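Local coordinates for hypothetical protein PH1313 (Pyrococcus horikoshii, PDB 1VBK) that is of unknown function but, as a THUMP domain-containing protein related to ThiI, probably binds RNA and ATP, at residues M1-T13 with G49-A62. Residues are numbered along the deposited sequence; the frame is centred on the assembly and turned at random.
Sequences MNVVIVRYGEIGT and GRIIVKTNSPKEAA
Val4 is wedged between strand 50-54 and the helix that follows it. With CG1 anti to the backbone N (chi1 174°), its other branch, CG2, runs beside the first turn of helix 58-62, 3.4 Å from Pro58 O and 4.0 Å from Ala61 CB, and also meets Thr55 CG2. Its backbone pairs with Val53 in both directions, with Val53 N 3.0 Å from Val4 O. Val6 and Ile51 form the next hydrogen-bonded antiparallel pair, their CB atoms 3.8 Å apart, on the same face as Val4 and Val53; Leu26 and Met27 of helix 19-36 cover Ile51. Strand 3-8 lies between strands 50-54 and 71-81, with helices 19-36 and 58-65 packed on one face of the sheet, as expected of the ThiI ferredoxin-like domain. Tyr8 closes the other end of the pairing: its side chain crosses that of Ile51 at about a right angle, CE2 3.5 Å from Ile51 CG1, while Gly49 O sits over one ring face, 3.3 Å from Tyr8 CZ. Its hydroxyl hydrogen-bonds Glu23. An alanine at Tyr8 would remove the ring and hydroxyl, and is likely to leave Ile51 less well covered and Glu23 without this partner. On the face of the sheet opposite Val4 and Ile51, Arg50, bent at chi2 (-79°), swings its guanidinium across Arg7, and Arg7 CD lies over one face of the Arg50 guanidinium. The two guanidinium planes stand 79° apart, with Arg50 NH2 3.5 Å from Arg7 NE at the edge of the Arg7 group. Glu155 forms salt bridges with both arginines, one carboxylate oxygen to each NE, so that one carboxylate probably balances the two charges. Ile5 CG2 packs 3.7 Å from Arg50 CD on this same side, where Tyr162 and Tyr164 of strand 160-164 also touch Ile5.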
loop_
_atom_site.group_PDB
_atom_site.type_symbol
_atom_site.label_atom_id
_atom_site.label_comp_id
_atom_site.label_asym_id
_atom_site.label_seq_id
_atom_site.Cartn_x
_atom_site.Cartn_y
_atom_site.Cartn_z
ATOM N N MET A 1 -19.279 -1.642 38.520
ATOM C CA MET A 1 -18.092 -1.208 37.726
ATOM C C MET A 1 -18.472 -0.084 36.769
ATOM O O MET A 1 -19.655 0.127 36.491
ATOM C CB MET A 1 -17.525 -2.396 36.949
ATOM C CG MET A 1 -17.169 -3.574 37.846
ATOM S SD MET A 1 -16.446 -4.960 36.967
ATOM C CE MET A 1 -17.917 -5.695 36.236
ATOM N N ASN A 2 -17.470 0.634 36.268
ATOM C CA ASN A 2 -17.729 1.740 35.362
ATOM C C ASN A 2 -16.739 1.938 34.212
ATOM O O ASN A 2 -16.863 2.900 33.457
ATOM C CB ASN A 2 -17.876 3.045 36.157
ATOM C CG ASN A 2 -16.759 3.252 37.166
ATOM O OD1 ASN A 2 -15.736 2.572 37.130
ATOM N ND2 ASN A 2 -16.947 4.211 38.064
ATOM N N VAL A 3 -15.757 1.045 34.075
ATOM C CA VAL A 3 -14.807 1.150 32.964
ATOM C C VAL A 3 -14.298 -0.222 32.534
ATOM O O VAL A 3 -14.584 -1.244 33.163
ATOM C CB VAL A 3 -13.538 1.995 33.317
ATOM C CG1 VAL A 3 -13.924 3.345 33.924
ATOM C CG2 VAL A 3 -12.641 1.210 34.262
ATOM N N VAL A 4 -13.552 -0.226 31.437
ATOM C CA VAL A 4 -12.920 -1.436 30.939
ATOM C C VAL A 4 -11.470 -1.038 30.679
ATOM O O VAL A 4 -11.207 -0.059 29.979
ATOM C CB VAL A 4 -13.531 -1.942 29.610
ATOM C CG1 VAL A 4 -12.714 -3.116 29.090
ATOM C CG2 VAL A 4 -14.980 -2.388 29.823
ATOM N N ILE A 5 -10.538 -1.774 31.278
ATOM C CA ILE A 5 -9.117 -1.518 31.079
ATOM C C ILE A 5 -8.670 -2.394 29.916
ATOM O O ILE A 5 -8.883 -3.607 29.923
ATOM C CB ILE A 5 -8.277 -1.917 32.318
ATOM C CG1 ILE A 5 -8.749 -1.143 33.554
ATOM C CG2 ILE A 5 -6.795 -1.638 32.055
ATOM C CD1 ILE A 5 -8.120 -1.638 34.848
ATOM N N VAL A 6 -8.066 -1.777 28.910
ATOM C CA VAL A 6 -7.582 -2.508 27.751
ATOM C C VAL A 6 -6.060 -2.420 27.755
ATOM O O VAL A 6 -5.499 -1.324 27.721
ATOM C CB VAL A 6 -8.136 -1.908 26.451
ATOM C CG1 VAL A 6 -7.538 -2.633 25.234
ATOM C CG2 VAL A 6 -9.657 -2.025 26.449
ATOM N N ARG A 7 -5.401 -3.574 27.818
ATOM C CA ARG A 7 -3.939 -3.620 27.847
ATOM C C ARG A 7 -3.403 -4.137 26.524
ATOM O O ARG A 7 -3.992 -5.025 25.911
ATOM C CB ARG A 7 -3.457 -4.516 28.994
ATOM C CG ARG A 7 -4.119 -4.185 30.326
ATOM C CD ARG A 7 -3.527 -4.975 31.494
ATOM N NE ARG A 7 -4.269 -4.692 32.717
ATOM C CZ ARG A 7 -5.422 -5.273 33.041
ATOM N NH1 ARG A 7 -5.963 -6.184 32.237
ATOM N NH2 ARG A 7 -6.053 -4.917 34.151
ATOM N N TYR A 8 -2.272 -3.586 26.097
ATOM C CA TYR A 8 -1.671 -3.972 24.827
ATOM C C TYR A 8 -0.159 -3.829 24.860
ATOM O O TYR A 8 0.415 -3.341 25.837
ATOM C CB TYR A 8 -2.249 -3.099 23.710
ATOM C CG TYR A 8 -2.213 -1.626 24.043
ATOM C CD1 TYR A 8 -1.074 -0.859 23.790
ATOM C CD2 TYR A 8 -3.303 -1.007 24.662
ATOM C CE1 TYR A 8 -1.019 0.489 24.142
ATOM C CE2 TYR A 8 -3.258 0.338 25.026
ATOM C CZ TYR A 8 -2.114 1.079 24.762
ATOM O OH TYR A 8 -2.055 2.402 25.137
ATOM N N GLY A 9 0.482 -4.246 23.776
ATOM C CA GLY A 9 1.926 -4.158 23.699
ATOM C C GLY A 9 2.560 -5.309 24.449
ATOM O O GLY A 9 2.126 -5.653 25.550
ATOM N N GLU A 10 3.579 -5.916 23.852
ATOM C CA GLU A 10 4.264 -7.029 24.490
ATOM C C GLU A 10 5.723 -7.107 24.050
ATOM O O GLU A 10 6.043 -6.929 22.873
ATOM C CB GLU A 10 3.528 -8.339 24.185
ATOM C CG GLU A 10 3.228 -8.576 22.715
ATOM C CD GLU A 10 2.190 -9.667 22.509
ATOM O OE1 GLU A 10 2.370 -10.771 23.067
ATOM O OE2 GLU A 10 1.195 -9.421 21.791
ATOM N N ILE A 11 6.607 -7.360 25.011
ATOM C CA ILE A 11 8.033 -7.448 24.734
ATOM C C ILE A 11 8.306 -8.404 23.581
ATOM O O ILE A 11 7.648 -9.438 23.445
ATOM C CB ILE A 11 8.814 -7.928 25.977
ATOM C CG1 ILE A 11 8.485 -7.033 27.177
ATOM C CG2 ILE A 11 10.311 -7.909 25.690
ATOM C CD1 ILE A 11 8.787 -5.557 26.961
ATOM N N GLY A 12 9.278 -8.048 22.749
ATOM C CA GLY A 12 9.623 -8.892 21.623
ATOM C C GLY A 12 8.667 -8.763 20.452
ATOM O O GLY A 12 8.837 -9.442 19.437
ATOM N N THR A 13 7.658 -7.905 20.582
ATOM C CA THR A 13 6.704 -7.716 19.495
ATOM C C THR A 13 7.156 -6.538 18.646
ATOM O O THR A 13 7.687 -5.556 19.163
ATOM C CB THR A 13 5.271 -7.435 20.012
ATOM O OG1 THR A 13 4.332 -7.663 18.953
ATOM C CG2 THR A 13 5.134 -5.985 20.477
ATOM N N GLY A 49 0.141 4.086 28.376
ATOM C CA GLY A 49 0.214 2.709 27.915
ATOM C C GLY A 49 -1.023 1.856 28.086
ATOM O O GLY A 49 -0.989 0.657 27.819
ATOM N N ARG A 50 -2.112 2.472 28.527
ATOM C CA ARG A 50 -3.375 1.773 28.728
ATOM C C ARG A 50 -4.492 2.493 27.987
ATOM O O ARG A 50 -4.421 3.696 27.756
ATOM C CB ARG A 50 -3.747 1.758 30.217
ATOM C CG ARG A 50 -2.922 0.846 31.100
ATOM C CD ARG A 50 -3.388 -0.588 30.951
ATOM N NE ARG A 50 -2.919 -1.440 32.042
ATOM C CZ ARG A 50 -1.688 -1.926 32.146
ATOM N NH1 ARG A 50 -0.778 -1.652 31.222
ATOM N NH2 ARG A 50 -1.370 -2.702 33.175
ATOM N N ILE A 51 -5.520 1.745 27.615
ATOM C CA ILE A 51 -6.684 2.337 26.984
ATOM C C ILE A 51 -7.807 2.110 27.986
ATOM O O ILE A 51 -7.963 1.011 28.535
ATOM C CB ILE A 51 -7.026 1.675 25.639
ATOM C CG1 ILE A 51 -6.105 2.232 24.553
ATOM C CG2 ILE A 51 -8.492 1.949 25.270
ATOM C CD1 ILE A 51 -6.231 1.530 23.206
ATOM N N ILE A 52 -8.562 3.162 28.256
ATOM C CA ILE A 52 -9.663 3.080 29.189
ATOM C C ILE A 52 -10.946 3.371 28.434
ATOM O O ILE A 52 -11.030 4.359 27.698
ATOM C CB ILE A 52 -9.524 4.125 30.332
ATOM C CG1 ILE A 52 -8.257 3.857 31.156
ATOM C CG2 ILE A 52 -10.771 4.092 31.225
ATOM C CD1 ILE A 52 -8.262 2.543 31.936
ATOM N N VAL A 53 -11.931 2.497 28.605
ATOM C CA VAL A 53 -13.232 2.682 27.986
ATOM C C VAL A 53 -14.195 2.987 29.128
ATOM O O VAL A 53 -14.471 2.114 29.942
ATOM C CB VAL A 53 -13.729 1.400 27.272
ATOM C CG1 VAL A 53 -15.115 1.635 26.688
ATOM C CG2 VAL A 53 -12.761 0.999 26.185
ATOM N N LYS A 54 -14.673 4.224 29.222
ATOM C CA LYS A 54 -15.629 4.559 30.274
ATOM C C LYS A 54 -16.997 4.119 29.772
ATOM O O LYS A 54 -17.468 4.612 28.742
ATOM C CB LYS A 54 -15.645 6.067 30.558
ATOM C CG LYS A 54 -14.500 6.576 31.420
ATOM C CD LYS A 54 -14.654 8.077 31.654
ATOM C CE LYS A 54 -13.573 8.631 32.561
ATOM N NZ LYS A 54 -13.636 10.121 32.634
ATOM N N THR A 55 -17.626 3.196 30.496
ATOM C CA THR A 55 -18.936 2.676 30.116
ATOM C C THR A 55 -19.689 2.024 31.273
ATOM O O THR A 55 -19.085 1.429 32.167
ATOM C CB THR A 55 -18.812 1.624 29.003
ATOM O OG1 THR A 55 -20.091 1.016 28.777
ATOM C CG2 THR A 55 -17.806 0.537 29.403
ATOM N N ASN A 56 -21.016 2.129 31.246
ATOM C CA ASN A 56 -21.833 1.524 32.286
ATOM C C ASN A 56 -22.221 0.097 31.907
ATOM O O ASN A 56 -22.993 -0.547 32.609
ATOM C CB ASN A 56 -23.086 2.368 32.559
ATOM C CG ASN A 56 -22.764 3.676 33.262
ATOM O OD1 ASN A 56 -21.985 3.703 34.216
ATOM N ND2 ASN A 56 -23.368 4.764 32.800
ATOM N N SER A 57 -21.680 -0.384 30.789
ATOM C CA SER A 57 -21.915 -1.751 30.320
ATOM C C SER A 57 -20.532 -2.384 30.122
ATOM O O SER A 57 -20.220 -2.897 29.047
ATOM C CB SER A 57 -22.668 -1.747 28.983
ATOM O OG SER A 57 -23.928 -1.105 29.095
ATOM N N PRO A 58 -19.694 -2.375 31.174
ATOM C CA PRO A 58 -18.337 -2.935 31.111
ATOM C C PRO A 58 -18.217 -4.415 30.766
ATOM O O PRO A 58 -17.347 -4.811 29.990
ATOM C CB PRO A 58 -17.765 -2.600 32.489
ATOM C CG PRO A 58 -18.961 -2.712 33.369
ATOM C CD PRO A 58 -20.041 -2.010 32.560
ATOM N N LYS A 59 -19.081 -5.240 31.344
ATOM C CA LYS A 59 -19.039 -6.673 31.073
ATOM C C LYS A 59 -19.346 -6.930 29.593
ATOM O O LYS A 59 -18.675 -7.724 28.929
ATOM C CB LYS A 59 -20.058 -7.389 31.964
ATOM C CG LYS A 59 -19.679 -8.807 32.360
ATOM C CD LYS A 59 -19.698 -9.767 31.182
ATOM C CE LYS A 59 -19.457 -11.198 31.650
ATOM N NZ LYS A 59 -19.570 -12.184 30.537
ATOM N N GLU A 60 -20.350 -6.235 29.074
ATOM C CA GLU A 60 -20.738 -6.391 27.679
ATOM C C GLU A 60 -19.648 -5.879 26.742
ATOM O O GLU A 60 -19.374 -6.482 25.708
ATOM C CB GLU A 60 -22.035 -5.633 27.397
ATOM C CG GLU A 60 -22.685 -6.017 26.081
ATOM C CD GLU A 60 -23.996 -5.295 25.851
ATOM O OE1 GLU A 60 -24.751 -5.115 26.830
ATOM O OE2 GLU A 60 -24.277 -4.921 24.693
ATOM N N ALA A 61 -19.042 -4.754 27.099
ATOM C CA ALA A 61 -17.977 -4.179 26.283
ATOM C C ALA A 61 -16.782 -5.129 26.258
ATOM O O ALA A 61 -16.218 -5.414 25.204
ATOM C CB ALA A 61 -17.556 -2.829 26.850
ATOM N N ALA A 62 -16.401 -5.624 27.431
ATOM C CA ALA A 62 -15.266 -6.533 27.534
ATOM C C ALA A 62 -15.431 -7.772 26.654
ATOM O O ALA A 62 -14.480 -8.209 26.001
ATOM C CB ALA A 62 -15.059 -6.942 28.992
HETATM O O HOH W 1 -22.262 0.045 35.143
HETATM O O HOH W 2 -1.184 -1.830 28.193
HETATM O O HOH W 3 1.311 -0.307 26.386
#